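Local coordinates for alternansucrase (Leuconostoc mesenteroides, PDB 6HVG), which is a glycoside hydrolase family 70 protein that combines a TIM-barrel domain and a bound calcium ion with repeats of the choline-binding type, at residues Q359-F363 and Y1357-N1361; R349-T355 and L1365-T1371; N700-F704 and T878-T882; N917-L922 and E991-L996. One frame throughout, in Å; residues are numbered along the deposited sequence.

Interaction 1 (Q359-F363 and Y1357-N1361); sequences QFMYF and YFMPN
The ring of F360 is met from two directions: P1360 comes over one face, while M1359 and Y1357 arrive at the rim. P1360 CD stands 3.8 Å from the centroid of the F360 ring, 21° off its normal, a CH-pi contact displaced toward the CD2-CE2 side. At the edge, M1359 SD approaches F360 CZ to 3.8 Å in a Met-aromatic contact. Y1357 comes from the direction opposite to F360, so the two rings meet rim against rim, with F360 CE1 3.7 Å from Y1357 CE1 and lying in the plane of the tyrosine ring. M1359 also serves a second aromatic group. Its SD packs 3.6 Å from Y362 CB, and a bend at its last torsion (chi3 -130°) lays CE over a face of the Y362 ring, 3.7 Å from the centroid. One methionine thus bridges two rings that project from alternate positions of a single strand. That strand, 360-363, is the middle member of a three-stranded antiparallel sheet within a choline-binding repeat, a small hairpin unit rich in aromatic residues. Segment 1357-1361, the end of strand 1354-1357 and the loop after it, supplies the other side of the contact, nearly a thousand residues later in the chain. Farther out, F360 and Y1357 both pack on A353 of the neighbouring strand 352-355, and the Y1357 hydroxyl hydrogen-bonds to T1371 O. The Y1357 ring also meets that of F1380, with the planes steeply inclined, while P1360 rests on S1335 and a backbone bond joins M1359 to S1335.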
loop_
_atom_site.group_PDB
_atom_site.type_symbol
_atom_site.label_atom_id
_atom_site.label_comp_id
_atom_site.label_asym_id
_atom_site.label_seq_id
_atom_site.Cartn_x
_atom_site.Cartn_y
_atom_site.Cartn_z
ATOM N N GLN A 359 8.417 -54.305 5.199
ATOM C CA GLN A 359 8.490 -53.647 6.484
ATOM C C GLN A 359 8.749 -52.175 6.238
ATOM O O GLN A 359 9.410 -51.818 5.275
ATOM C CB GLN A 359 9.629 -54.227 7.310
ATOM C CG GLN A 359 9.442 -55.693 7.688
ATOM C CD GLN A 359 8.403 -55.910 8.782
ATOM O OE1 GLN A 359 8.607 -55.518 9.940
ATOM N NE2 GLN A 359 7.306 -56.562 8.430
ATOM N N PHE A 360 8.233 -51.321 7.105
ATOM C CA PHE A 360 8.409 -49.882 6.948
ATOM C C PHE A 360 9.896 -49.525 6.896
ATOM O O PHE A 360 10.706 -50.224 7.482
ATOM C CB PHE A 360 7.731 -49.149 8.099
ATOM C CG PHE A 360 7.815 -47.649 8.004
ATOM C CD1 PHE A 360 6.835 -46.915 7.345
ATOM C CD2 PHE A 360 8.887 -46.972 8.550
ATOM C CE1 PHE A 360 6.924 -45.533 7.244
ATOM C CE2 PHE A 360 8.985 -45.592 8.449
ATOM C CZ PHE A 360 8.010 -44.872 7.779
ATOM N N MET A 361 10.234 -48.467 6.154
ATOM C CA MET A 361 11.577 -47.887 6.139
ATOM C C MET A 361 11.541 -46.424 5.700
ATOM O O MET A 361 10.963 -46.095 4.669
ATOM C CB MET A 361 12.484 -48.672 5.201
ATOM C CG MET A 361 13.935 -48.197 5.205
ATOM S SD MET A 361 15.146 -49.357 4.526
ATOM C CE MET A 361 14.734 -50.898 5.347
ATOM N N TYR A 362 12.118 -45.544 6.510
ATOM C CA TYR A 362 12.193 -44.115 6.202
ATOM C C TYR A 362 13.588 -43.777 5.714
ATOM O O TYR A 362 14.570 -44.073 6.382
ATOM C CB TYR A 362 11.855 -43.246 7.418
ATOM C CG TYR A 362 12.226 -41.787 7.223
ATOM C CD1 TYR A 362 11.520 -40.979 6.347
ATOM C CD2 TYR A 362 13.290 -41.222 7.905
ATOM C CE1 TYR A 362 11.876 -39.646 6.164
ATOM C CE2 TYR A 362 13.637 -39.899 7.731
ATOM C CZ TYR A 362 12.942 -39.127 6.852
ATOM O OH TYR A 362 13.292 -37.811 6.670
ATOM N N PHE A 363 13.668 -43.151 4.541
ATOM C CA PHE A 363 14.958 -42.781 3.958
ATOM C C PHE A 363 15.376 -41.331 4.281
ATOM O O PHE A 363 14.678 -40.369 3.973
ATOM C CB PHE A 363 14.943 -43.063 2.468
ATOM C CG PHE A 363 14.719 -44.496 2.156
ATOM C CD1 PHE A 363 15.777 -45.367 2.144
ATOM C CD2 PHE A 363 13.449 -44.982 1.916
ATOM C CE1 PHE A 363 15.587 -46.705 1.884
ATOM C CE2 PHE A 363 13.241 -46.314 1.648
ATOM C CZ PHE A 363 14.313 -47.184 1.629
ATOM N N TYR A 1357 1.074 -38.153 8.028
ATOM C CA TYR A 1357 1.758 -39.439 7.941
ATOM C C TYR A 1357 2.693 -39.626 9.159
ATOM O O TYR A 1357 3.759 -39.027 9.219
ATOM C CB TYR A 1357 2.567 -39.459 6.659
ATOM C CG TYR A 1357 3.134 -40.801 6.233
ATOM C CD1 TYR A 1357 4.194 -41.373 6.899
ATOM C CD2 TYR A 1357 2.656 -41.454 5.106
ATOM C CE1 TYR A 1357 4.729 -42.592 6.476
ATOM C CE2 TYR A 1357 3.201 -42.648 4.668
ATOM C CZ TYR A 1357 4.218 -43.223 5.354
ATOM O OH TYR A 1357 4.741 -44.416 4.903
ATOM N N PHE A 1358 2.279 -40.416 10.143
ATOM C CA PHE A 1358 3.130 -40.664 11.323
ATOM C C PHE A 1358 3.865 -41.990 11.232
ATOM O O PHE A 1358 3.280 -42.996 10.861
ATOM C CB PHE A 1358 2.317 -40.619 12.609
ATOM C CG PHE A 1358 1.620 -39.329 12.815
ATOM C CD1 PHE A 1358 2.360 -38.214 13.150
ATOM C CD2 PHE A 1358 0.265 -39.206 12.651
ATOM C CE1 PHE A 1358 1.763 -36.977 13.354
ATOM C CE2 PHE A 1358 -0.355 -37.974 12.836
ATOM C CZ PHE A 1358 0.396 -36.848 13.178
ATOM N N MET A 1359 5.146 -41.985 11.603
ATOM C CA MET A 1359 5.979 -43.167 11.456
ATOM C C MET A 1359 5.799 -44.093 12.657
ATOM O O MET A 1359 5.023 -43.798 13.556
ATOM C CB MET A 1359 7.425 -42.739 11.240
ATOM C CG MET A 1359 7.579 -41.797 10.041
ATOM S SD MET A 1359 9.280 -41.748 9.464
ATOM C CE MET A 1359 9.677 -40.022 9.339
ATOM N N PRO A 1360 6.452 -45.252 12.671
ATOM C CA PRO A 1360 6.219 -46.147 13.810
ATOM C C PRO A 1360 6.693 -45.536 15.140
ATOM O O PRO A 1360 6.168 -45.894 16.184
ATOM C CB PRO A 1360 7.043 -47.380 13.468
ATOM C CG PRO A 1360 7.284 -47.320 12.004
ATOM C CD PRO A 1360 7.292 -45.870 11.637
ATOM N N ASN A 1361 7.673 -44.629 15.078
ATOM C CA ASN A 1361 8.125 -43.896 16.245
ATOM C C ASN A 1361 7.402 -42.569 16.423
ATOM O O ASN A 1361 7.788 -41.747 17.257
ATOM C CB ASN A 1361 9.640 -43.659 16.196
ATOM C CG ASN A 1361 10.057 -42.871 14.990
ATOM O OD1 ASN A 1361 9.221 -42.402 14.224
ATOM N ND2 ASN A 1361 11.347 -42.745 14.794
#

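Interaction 2 (R349-T355 and L1365-T1371); sequences RKNYAGT and LRKGFGT
R349 reaches F1369 with its guanidinium: NH2 lies 3.5 Å from F1369 CD1, and the two planes are almost perpendicular. The phenylalanine carbons lie at the edge of the guanidinium, near its plane, while Y352 of the arginine's own segment covers one of its faces. N351 follows, with CG anti to the backbone N (chi1 -167°), which carries its amide across to the turn at 1366-1367. There N351 ND2 donates to R1366 O at 2.6 Å, with the acceptor close to the amide plane, and more weakly to K1367 O. The other end, N351 OD1, has the Y362 hydroxyl as its hydrogen-bond partner and also accepts a hydrogen bond from a water. N351 and Y352 together face F363 in a G1 beta bulge, and K1367 and G1368 form the same kind of bulge opposite F1380, in two hairpins of the choline-binding clan. Their strands 352-355 and 1368-1371 run parallel, 9° apart, and share a single bridge at A353 and G1370. Y352 CE2 lies 3.7 Å from F1369 CB. A353 N donates to F1369 O at 3.0 Å, and A353 O accepts from both T1371 N and T1371 OG1, the hydroxyl bond (3.2 Å) lying in the carbonyl plane on a lone pair. A353 CB touches L1365 CD2, and G354 CA packs 3.6 Å from T1371 OG1.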
loop_
_atom_site.group_PDB
_atom_site.type_symbol
_atom_site.label_atom_id
_atom_site.label_comp_id
_atom_site.label_asym_id
_atom_site.label_seq_id
_atom_site.Cartn_x
_atom_site.Cartn_y
_atom_site.Cartn_z
ATOM N N ARG A 349 16.275 -41.129 -3.452
ATOM C CA ARG A 349 15.114 -40.513 -2.798
ATOM C C ARG A 349 15.407 -40.242 -1.327
ATOM O O ARG A 349 15.657 -41.162 -0.537
ATOM C CB ARG A 349 13.891 -41.414 -2.941
ATOM C CG ARG A 349 13.667 -41.900 -4.359
ATOM C CD ARG A 349 13.555 -40.716 -5.311
ATOM N NE ARG A 349 12.507 -39.796 -4.862
ATOM C CZ ARG A 349 11.280 -39.706 -5.372
ATOM N NH1 ARG A 349 10.898 -40.451 -6.393
ATOM N NH2 ARG A 349 10.419 -38.833 -4.863
ATOM N N LYS A 350 15.400 -38.970 -0.978
ATOM C CA LYS A 350 15.646 -38.541 0.362
ATOM C C LYS A 350 14.351 -38.018 0.943
ATOM O O LYS A 350 13.485 -37.564 0.219
ATOM C CB LYS A 350 16.713 -37.445 0.360
ATOM C CG LYS A 350 18.034 -37.845 -0.295
ATOM C CD LYS A 350 19.070 -36.753 -0.099
ATOM C CE LYS A 350 20.323 -37.023 -0.901
ATOM N NZ LYS A 350 21.119 -35.773 -1.018
ATOM N N ASN A 351 14.247 -38.093 2.267
ATOM C CA ASN A 351 13.033 -37.779 3.025
ATOM C C ASN A 351 11.822 -38.500 2.450
ATOM O O ASN A 351 10.794 -37.903 2.185
ATOM C CB ASN A 351 12.810 -36.280 3.108
ATOM C CG ASN A 351 11.749 -35.901 4.137
ATOM O OD1 ASN A 351 11.654 -36.509 5.240
ATOM N ND2 ASN A 351 10.955 -34.886 3.808
ATOM N N TYR A 352 11.966 -39.815 2.300
ATOM C CA TYR A 352 10.979 -40.663 1.631
ATOM C C TYR A 352 10.628 -41.818 2.572
ATOM O O TYR A 352 11.504 -42.576 2.989
ATOM C CB TYR A 352 11.582 -41.211 0.327
ATOM C CG TYR A 352 10.611 -41.876 -0.626
ATOM C CD1 TYR A 352 10.187 -43.194 -0.428
ATOM C CD2 TYR A 352 10.152 -41.216 -1.747
ATOM C CE1 TYR A 352 9.302 -43.822 -1.310
ATOM C CE2 TYR A 352 9.273 -41.837 -2.635
ATOM C CZ TYR A 352 8.847 -43.145 -2.414
ATOM O OH TYR A 352 7.980 -43.768 -3.299
ATOM N N ALA A 353 9.348 -41.941 2.893
ATOM C CA ALA A 353 8.864 -43.037 3.713
ATOM C C ALA A 353 8.194 -44.080 2.853
ATOM O O ALA A 353 7.468 -43.751 1.943
ATOM C CB ALA A 353 7.874 -42.510 4.745
ATOM N N GLY A 354 8.429 -45.350 3.146
ATOM C CA GLY A 354 7.672 -46.418 2.490
ATOM C C GLY A 354 8.002 -47.837 2.918
ATOM O O GLY A 354 9.023 -48.080 3.533
ATOM N N THR A 355 7.110 -48.769 2.586
ATOM C CA THR A 355 7.306 -50.168 2.950
ATOM C C THR A 355 8.040 -50.912 1.852
ATOM O O THR A 355 7.431 -51.401 0.906
ATOM C CB THR A 355 5.976 -50.873 3.277
ATOM O OG1 THR A 355 4.978 -50.519 2.298
ATOM C CG2 THR A 355 5.492 -50.491 4.692
ATOM N N LEU A 1365 5.946 -37.021 8.995
ATOM C CA LEU A 1365 6.664 -36.810 7.729
ATOM C C LEU A 1365 6.319 -35.429 7.200
ATOM O O LEU A 1365 5.154 -35.023 7.236
ATOM C CB LEU A 1365 6.286 -37.872 6.697
ATOM C CG LEU A 1365 6.972 -37.851 5.329
ATOM C CD1 LEU A 1365 8.453 -38.173 5.432
ATOM C CD2 LEU A 1365 6.304 -38.835 4.391
ATOM N N ARG A 1366 7.347 -34.709 6.755
ATOM C CA ARG A 1366 7.206 -33.322 6.309
ATOM C C ARG A 1366 8.038 -33.055 5.069
ATOM O O ARG A 1366 9.233 -33.377 5.040
ATOM C CB ARG A 1366 7.703 -32.385 7.400
ATOM C CG ARG A 1366 6.939 -32.442 8.697
ATOM C CD ARG A 1366 7.566 -31.512 9.741
ATOM N NE ARG A 1366 6.497 -30.658 10.261
ATOM C CZ ARG A 1366 6.610 -29.370 10.570
ATOM N NH1 ARG A 1366 7.779 -28.741 10.432
ATOM N NH2 ARG A 1366 5.541 -28.712 11.028
ATOM N N LYS A 1367 7.416 -32.465 4.044
ATOM C CA LYS A 1367 8.119 -32.043 2.833
ATOM C C LYS A 1367 8.667 -33.280 2.114
ATOM O O LYS A 1367 9.822 -33.326 1.710
ATOM C CB LYS A 1367 9.227 -31.021 3.181
ATOM C CG LYS A 1367 9.541 -30.036 2.062
ATOM C CD LYS A 1367 10.747 -29.140 2.358
ATOM C CE LYS A 1367 11.010 -28.184 1.197
ATOM N NZ LYS A 1367 9.883 -27.219 1.014
ATOM N N GLY A 1368 7.811 -34.275 1.925
ATOM C CA GLY A 1368 8.261 -35.532 1.333
ATOM C C GLY A 1368 7.171 -36.536 1.017
ATOM O O GLY A 1368 6.015 -36.371 1.420
ATOM N N PHE A 1369 7.551 -37.574 0.287
ATOM C CA PHE A 1369 6.602 -38.557 -0.167
ATOM C C PHE A 1369 6.460 -39.716 0.804
ATOM O O PHE A 1369 7.440 -40.155 1.393
ATOM C CB PHE A 1369 6.994 -39.071 -1.557
ATOM C CG PHE A 1369 6.851 -38.041 -2.647
ATOM C CD1 PHE A 1369 7.926 -37.220 -2.960
ATOM C CD2 PHE A 1369 5.658 -37.898 -3.376
ATOM C CE1 PHE A 1369 7.830 -36.285 -3.967
ATOM C CE2 PHE A 1369 5.563 -36.958 -4.384
ATOM C CZ PHE A 1369 6.645 -36.146 -4.662
ATOM N N GLY A 1370 5.235 -40.232 0.934
ATOM C CA GLY A 1370 4.937 -41.289 1.901
ATOM C C GLY A 1370 4.078 -42.354 1.298
ATOM O O GLY A 1370 3.026 -42.046 0.751
ATOM N N THR A 1371 4.528 -43.602 1.380
ATOM C CA THR A 1371 3.796 -44.735 0.813
ATOM C C THR A 1371 2.835 -45.285 1.851
ATOM O O THR A 1371 3.207 -45.423 3.006
ATOM C CB THR A 1371 4.745 -45.870 0.376
ATOM O OG1 THR A 1371 5.836 -45.316 -0.365
ATOM C CG2 THR A 1371 4.022 -46.867 -0.515
HETATM O O HOH W 1 10.415 -35.671 7.995
#

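Interaction 3 (N700-F704 and T878-T882); sequences NMWYF and TDLLT
The beginning of strand 881-885, in the large antiparallel sheet that probably forms domain C of this family 70 protein, packs here against a helix-like turn that follows helix 681-692. D879, in the loop leading into that strand, sends its carboxylate to the start of the turn. With CG anti to the backbone N (chi1 -169°), the D879 side chain reaches across so that OD2 accepts from M701 N at 3.1 Å; the donor stands on the syn side of the oxygen, 17° out of the carboxylate plane. N700 lies against the same carboxylate through its CB, 3.3 Å from D879 OD2, with the amide and carboxylate planes inclined at 39°. The N700 amide nitrogen turns to another partner, G870 O. The turn itself is held by bonds from Y703 N to N700 O and from F704 N to M701 O. Beyond the polar end, L881 touches two side chains of the turn: L881 CB meets M701 CB at 3.9 Å, and L881 CD1 reaches F704 CB at the same distance. M701, bent at chi2 and chi3, folds its CE back to within 4.0 Å of L881 CB. Helix 681-692 packs on M701 through L691 and on F704 through Q686 and S690. Because D879 is buried, its bond to a backbone N-H at the head of the turn would help to offset the cost of keeping a carboxylate away from water.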
loop_
_atom_site.group_PDB
_atom_site.type_symbol
_atom_site.label_atom_id
_atom_site.label_comp_id
_atom_site.label_asym_id
_atom_site.label_seq_id
_atom_site.Cartn_x
_atom_site.Cartn_y
_atom_site.Cartn_z
ATOM N N ASN A 700 -5.777 10.022 -27.063
ATOM C CA ASN A 700 -6.293 11.173 -27.767
ATOM C C ASN A 700 -7.381 11.925 -26.995
ATOM O O ASN A 700 -8.104 11.351 -26.166
ATOM C CB ASN A 700 -6.844 10.756 -29.121
ATOM C CG ASN A 700 -5.761 10.536 -30.137
ATOM O OD1 ASN A 700 -4.576 10.619 -29.826
ATOM N ND2 ASN A 700 -6.160 10.219 -31.356
ATOM N N MET A 701 -7.474 13.222 -27.275
ATOM C CA MET A 701 -8.502 14.066 -26.705
ATOM C C MET A 701 -9.879 13.551 -27.107
ATOM O O MET A 701 -10.845 13.773 -26.393
ATOM C CB MET A 701 -8.333 15.501 -27.179
ATOM C CG MET A 701 -6.988 16.140 -26.864
ATOM S SD MET A 701 -6.563 16.272 -25.123
ATOM C CE MET A 701 -7.814 17.425 -24.577
ATOM N N TRP A 702 -9.965 12.868 -28.248
ATOM C CA TRP A 702 -11.179 12.140 -28.667
ATOM C C TRP A 702 -11.860 11.392 -27.527
ATOM O O TRP A 702 -13.078 11.376 -27.452
ATOM C CB TRP A 702 -10.859 11.130 -29.789
ATOM C CG TRP A 702 -12.071 10.456 -30.404
ATOM C CD1 TRP A 702 -12.983 11.027 -31.270
ATOM C CD2 TRP A 702 -12.494 9.103 -30.225
ATOM N NE1 TRP A 702 -13.955 10.110 -31.621
ATOM C CE2 TRP A 702 -13.676 8.922 -30.994
ATOM C CE3 TRP A 702 -12.001 8.023 -29.483
ATOM C CZ2 TRP A 702 -14.353 7.707 -31.043
ATOM C CZ3 TRP A 702 -12.686 6.819 -29.521
ATOM C CH2 TRP A 702 -13.853 6.675 -30.296
ATOM N N TYR A 703 -11.078 10.785 -26.641
ATOM C CA TYR A 703 -11.652 9.974 -25.562
ATOM C C TYR A 703 -12.527 10.755 -24.577
ATOM O O TYR A 703 -13.414 10.166 -23.956
ATOM C CB TYR A 703 -10.566 9.180 -24.822
ATOM C CG TYR A 703 -10.048 8.018 -25.649
ATOM C CD1 TYR A 703 -10.804 6.865 -25.802
ATOM C CD2 TYR A 703 -8.812 8.083 -26.300
ATOM C CE1 TYR A 703 -10.349 5.810 -26.564
ATOM C CE2 TYR A 703 -8.355 7.038 -27.071
ATOM C CZ TYR A 703 -9.131 5.909 -27.198
ATOM O OH TYR A 703 -8.680 4.875 -27.954
ATOM N N PHE A 704 -12.293 12.058 -24.449
ATOM C CA PHE A 704 -13.131 12.899 -23.594
ATOM C C PHE A 704 -14.593 12.923 -24.043
ATOM O O PHE A 704 -15.491 13.099 -23.211
ATOM C CB PHE A 704 -12.613 14.330 -23.553
ATOM C CG PHE A 704 -11.434 14.535 -22.645
ATOM C CD1 PHE A 704 -11.601 14.638 -21.302
ATOM C CD2 PHE A 704 -10.163 14.670 -23.162
ATOM C CE1 PHE A 704 -10.517 14.866 -20.470
ATOM C CE2 PHE A 704 -9.074 14.902 -22.342
ATOM C CZ PHE A 704 -9.249 14.991 -20.991
ATOM N N THR A 878 -5.692 16.937 -36.393
ATOM C CA THR A 878 -4.828 17.495 -35.360
ATOM C C THR A 878 -5.081 16.917 -33.967
ATOM O O THR A 878 -4.207 16.978 -33.102
ATOM C CB THR A 878 -5.081 19.003 -35.314
ATOM O OG1 THR A 878 -4.771 19.574 -36.587
ATOM C CG2 THR A 878 -4.236 19.655 -34.297
ATOM N N ASP A 879 -6.271 16.351 -33.774
ATOM C CA ASP A 879 -6.752 15.897 -32.460
ATOM C C ASP A 879 -6.808 17.025 -31.415
ATOM O O ASP A 879 -6.420 16.846 -30.257
ATOM C CB ASP A 879 -5.917 14.712 -31.969
ATOM C CG ASP A 879 -6.515 14.028 -30.750
ATOM O OD1 ASP A 879 -7.700 13.673 -30.819
ATOM O OD2 ASP A 879 -5.793 13.827 -29.759
ATOM N N LEU A 880 -7.287 18.191 -31.854
ATOM C CA LEU A 880 -7.441 19.355 -31.006
ATOM C C LEU A 880 -8.894 19.383 -30.517
ATOM O O LEU A 880 -9.822 19.263 -31.313
ATOM C CB LEU A 880 -7.074 20.646 -31.779
ATOM C CG LEU A 880 -6.028 21.606 -31.159
ATOM C CD1 LEU A 880 -4.866 20.935 -30.472
ATOM C CD2 LEU A 880 -5.467 22.558 -32.204
ATOM N N LEU A 881 -9.091 19.504 -29.203
ATOM C CA LEU A 881 -10.438 19.477 -28.615
ATOM C C LEU A 881 -11.031 20.881 -28.534
ATOM O O LEU A 881 -10.359 21.807 -28.114
ATOM C CB LEU A 881 -10.404 18.835 -27.223
ATOM C CG LEU A 881 -11.714 18.793 -26.418
ATOM C CD1 LEU A 881 -11.913 17.444 -25.749
ATOM C CD2 LEU A 881 -11.740 19.874 -25.361
ATOM N N THR A 882 -12.286 21.014 -28.940
ATOM C CA THR A 882 -12.967 22.286 -28.904
ATOM C C THR A 882 -14.198 22.221 -28.011
ATOM O O THR A 882 -15.133 21.479 -28.283
ATOM C CB THR A 882 -13.351 22.760 -30.318
ATOM O OG1 THR A 882 -14.095 21.749 -31.002
ATOM C CG2 THR A 882 -12.103 23.085 -31.105
#

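Interaction 4 (N917-L922 and E991-L996); sequences NPDLKL and EMKGSL
K921 and E991 form the charged part of this contact, a salt bridge in which K921 NZ lies 3.1 Å from E991 OE2 and uses the syn lone pair of that oxygen. The lysine chain is bent at chi2 (-72°) and again at chi3, which brings its ammonium round to cross the extended glutamate side chain at about a right angle. K993 NZ lies 4.8 Å from K921 NZ, a proximity of like charges probably eased because each lysine has its own acid, K993 pairing with D949; K976 makes a weak, long ion pair with E991. Backbone bonding is sparse: G994 N donates to L920 O at 3.1 Å, with the donor tilted 21° from the carbonyl plane, and G994 CA makes a CA-H...O contact with N917 O. The loop 917-922 opens with a type I beta turn from N917 to L920, overlaid by an Asx turn in which N917 OD1 accepts from D919 N at 3.0 Å. It links strands 910-915 and 927-931, and the residues it touches lie where strand 987-991 passes through the inverse gamma turn centred on M992 into strand 995-997. Apolar packing borders the polar groups on two sides. P918 lies alongside L996, the two side chains pointing the same way, with P918 CB 3.7 Å from L996 CD1. At the other end L922 CD1 rests 3.9 Å from M992 CB, and I928 packs on both L922 and M992.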
loop_
_atom_site.group_PDB
_atom_site.type_symbol
_atom_site.label_atom_id
_atom_site.label_comp_id
_atom_site.label_asym_id
_atom_site.label_seq_id
_atom_site.Cartn_x
_atom_site.Cartn_y
_atom_site.Cartn_z
ATOM N N ASN A 917 -0.186 17.551 -27.718
ATOM C CA ASN A 917 0.925 17.285 -28.610
ATOM C C ASN A 917 1.825 18.521 -28.728
ATOM O O ASN A 917 1.506 19.457 -29.471
ATOM C CB ASN A 917 0.378 16.872 -29.970
ATOM C CG ASN A 917 1.466 16.519 -30.953
ATOM O OD1 ASN A 917 2.666 16.608 -30.648
ATOM N ND2 ASN A 917 1.055 16.117 -32.144
ATOM N N PRO A 918 2.954 18.531 -27.989
ATOM C CA PRO A 918 3.842 19.690 -28.004
ATOM C C PRO A 918 4.613 19.842 -29.314
ATOM O O PRO A 918 5.176 20.912 -29.582
ATOM C CB PRO A 918 4.797 19.397 -26.855
ATOM C CG PRO A 918 4.865 17.920 -26.806
ATOM C CD PRO A 918 3.477 17.457 -27.123
ATOM N N ASP A 919 4.643 18.772 -30.110
ATOM C CA ASP A 919 5.247 18.796 -31.439
ATOM C C ASP A 919 4.191 18.919 -32.532
ATOM O O ASP A 919 4.408 18.500 -33.661
ATOM C CB ASP A 919 6.086 17.527 -31.641
ATOM C CG ASP A 919 7.164 17.353 -30.558
ATOM O OD1 ASP A 919 7.721 18.377 -30.101
ATOM O OD2 ASP A 919 7.458 16.202 -30.167
ATOM N N LEU A 920 3.049 19.504 -32.204
ATOM C CA LEU A 920 1.977 19.667 -33.178
ATOM C C LEU A 920 2.298 20.816 -34.128
ATOM O O LEU A 920 2.567 21.938 -33.693
ATOM C CB LEU A 920 0.652 19.930 -32.454
ATOM C CG LEU A 920 -0.714 19.869 -33.145
ATOM C CD1 LEU A 920 -1.491 21.149 -32.891
ATOM C CD2 LEU A 920 -0.668 19.516 -34.618
ATOM N N LYS A 921 2.268 20.522 -35.425
ATOM C CA LYS A 921 2.364 21.551 -36.466
ATOM C C LYS A 921 1.184 21.388 -37.417
ATOM O O LYS A 921 0.959 20.303 -37.925
ATOM C CB LYS A 921 3.676 21.408 -37.250
ATOM C CG LYS A 921 4.954 21.494 -36.414
ATOM C CD LYS A 921 5.244 22.903 -35.910
ATOM C CE LYS A 921 5.549 23.864 -37.048
ATOM N NZ LYS A 921 6.062 25.168 -36.546
ATOM N N LEU A 922 0.438 22.453 -37.678
ATOM C CA LEU A 922 -0.679 22.359 -38.631
ATOM C C LEU A 922 -0.208 22.349 -40.076
ATOM O O LEU A 922 0.810 22.958 -40.408
ATOM C CB LEU A 922 -1.659 23.529 -38.482
ATOM C CG LEU A 922 -2.833 23.289 -37.532
ATOM C CD1 LEU A 922 -2.406 23.306 -36.072
ATOM C CD2 LEU A 922 -3.881 24.347 -37.793
ATOM N N GLU A 991 0.843 31.694 -34.090
ATOM C CA GLU A 991 0.761 30.407 -34.771
ATOM C C GLU A 991 0.016 29.369 -33.913
ATOM O O GLU A 991 0.280 29.258 -32.718
ATOM C CB GLU A 991 2.183 29.909 -35.098
ATOM C CG GLU A 991 2.258 28.902 -36.248
ATOM C CD GLU A 991 3.597 28.175 -36.353
ATOM O OE1 GLU A 991 4.624 28.736 -35.917
ATOM O OE2 GLU A 991 3.619 27.039 -36.892
ATOM N N MET A 992 -0.908 28.618 -34.525
ATOM C CA MET A 992 -1.484 27.408 -33.906
ATOM C C MET A 992 -0.415 26.311 -33.884
ATOM O O MET A 992 -0.277 25.504 -34.812
ATOM C CB MET A 992 -2.723 26.901 -34.653
ATOM C CG MET A 992 -3.964 27.769 -34.529
ATOM S SD MET A 992 -4.842 27.651 -32.944
ATOM C CE MET A 992 -5.585 26.014 -33.108
ATOM N N LYS A 993 0.329 26.312 -32.790
ATOM C CA LYS A 993 1.577 25.593 -32.648
ATOM C C LYS A 993 1.546 24.913 -31.286
ATOM O O LYS A 993 1.306 25.566 -30.263
ATOM C CB LYS A 993 2.739 26.614 -32.701
ATOM C CG LYS A 993 4.147 26.052 -32.800
ATOM C CD LYS A 993 5.199 27.128 -32.531
ATOM C CE LYS A 993 6.619 26.628 -32.826
ATOM N NZ LYS A 993 7.112 25.597 -31.866
ATOM N N GLY A 994 1.777 23.609 -31.258
ATOM C CA GLY A 994 2.042 22.925 -29.997
ATOM C C GLY A 994 3.338 23.468 -29.410
ATOM O O GLY A 994 4.286 23.760 -30.137
ATOM N N SER A 995 3.377 23.628 -28.095
ATOM C CA SER A 995 4.549 24.172 -27.410
ATOM C C SER A 995 5.013 23.226 -26.299
ATOM O O SER A 995 4.270 22.331 -25.878
ATOM C CB SER A 995 4.224 25.554 -26.816
ATOM O OG SER A 995 3.826 26.498 -27.816
ATOM N N LEU A 996 6.237 23.438 -25.818
ATOM C CA LEU A 996 6.769 22.661 -24.706
ATOM C C LEU A 996 7.491 23.590 -23.746
ATOM O O LEU A 996 8.482 24.193 -24.111
ATOM C CB LEU A 996 7.694 21.548 -25.229
ATOM C CG LEU A 996 7.923 20.306 -24.338
ATOM C CD1 LEU A 996 8.037 19.034 -25.169
ATOM C CD2 LEU A 996 9.167 20.440 -23.473
#

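How the interactions relate
From the N terminus, the chain first passes through 349-355 and 359-363, consecutive strands of one sheet, whose partners come about a thousand residues later. Interaction 2 closes the outer loop and interaction 1 nests inside it, so an early repeat is tied to a late hairpin (1368-1380) and to the loop before it. Their centres are 9 Å apart. Both loops enclose interactions 3 and 4, in series within the family 70 region, 66 to 79 Å away between centres. Interaction 3 joins the turn after helix 681-692 to strand 881-885; interaction 4 then joins the loop between strands 910-915 and 927-931 to the link between 987-991 and 995-997. T878 and L880 pack on L920, and L880 on M992.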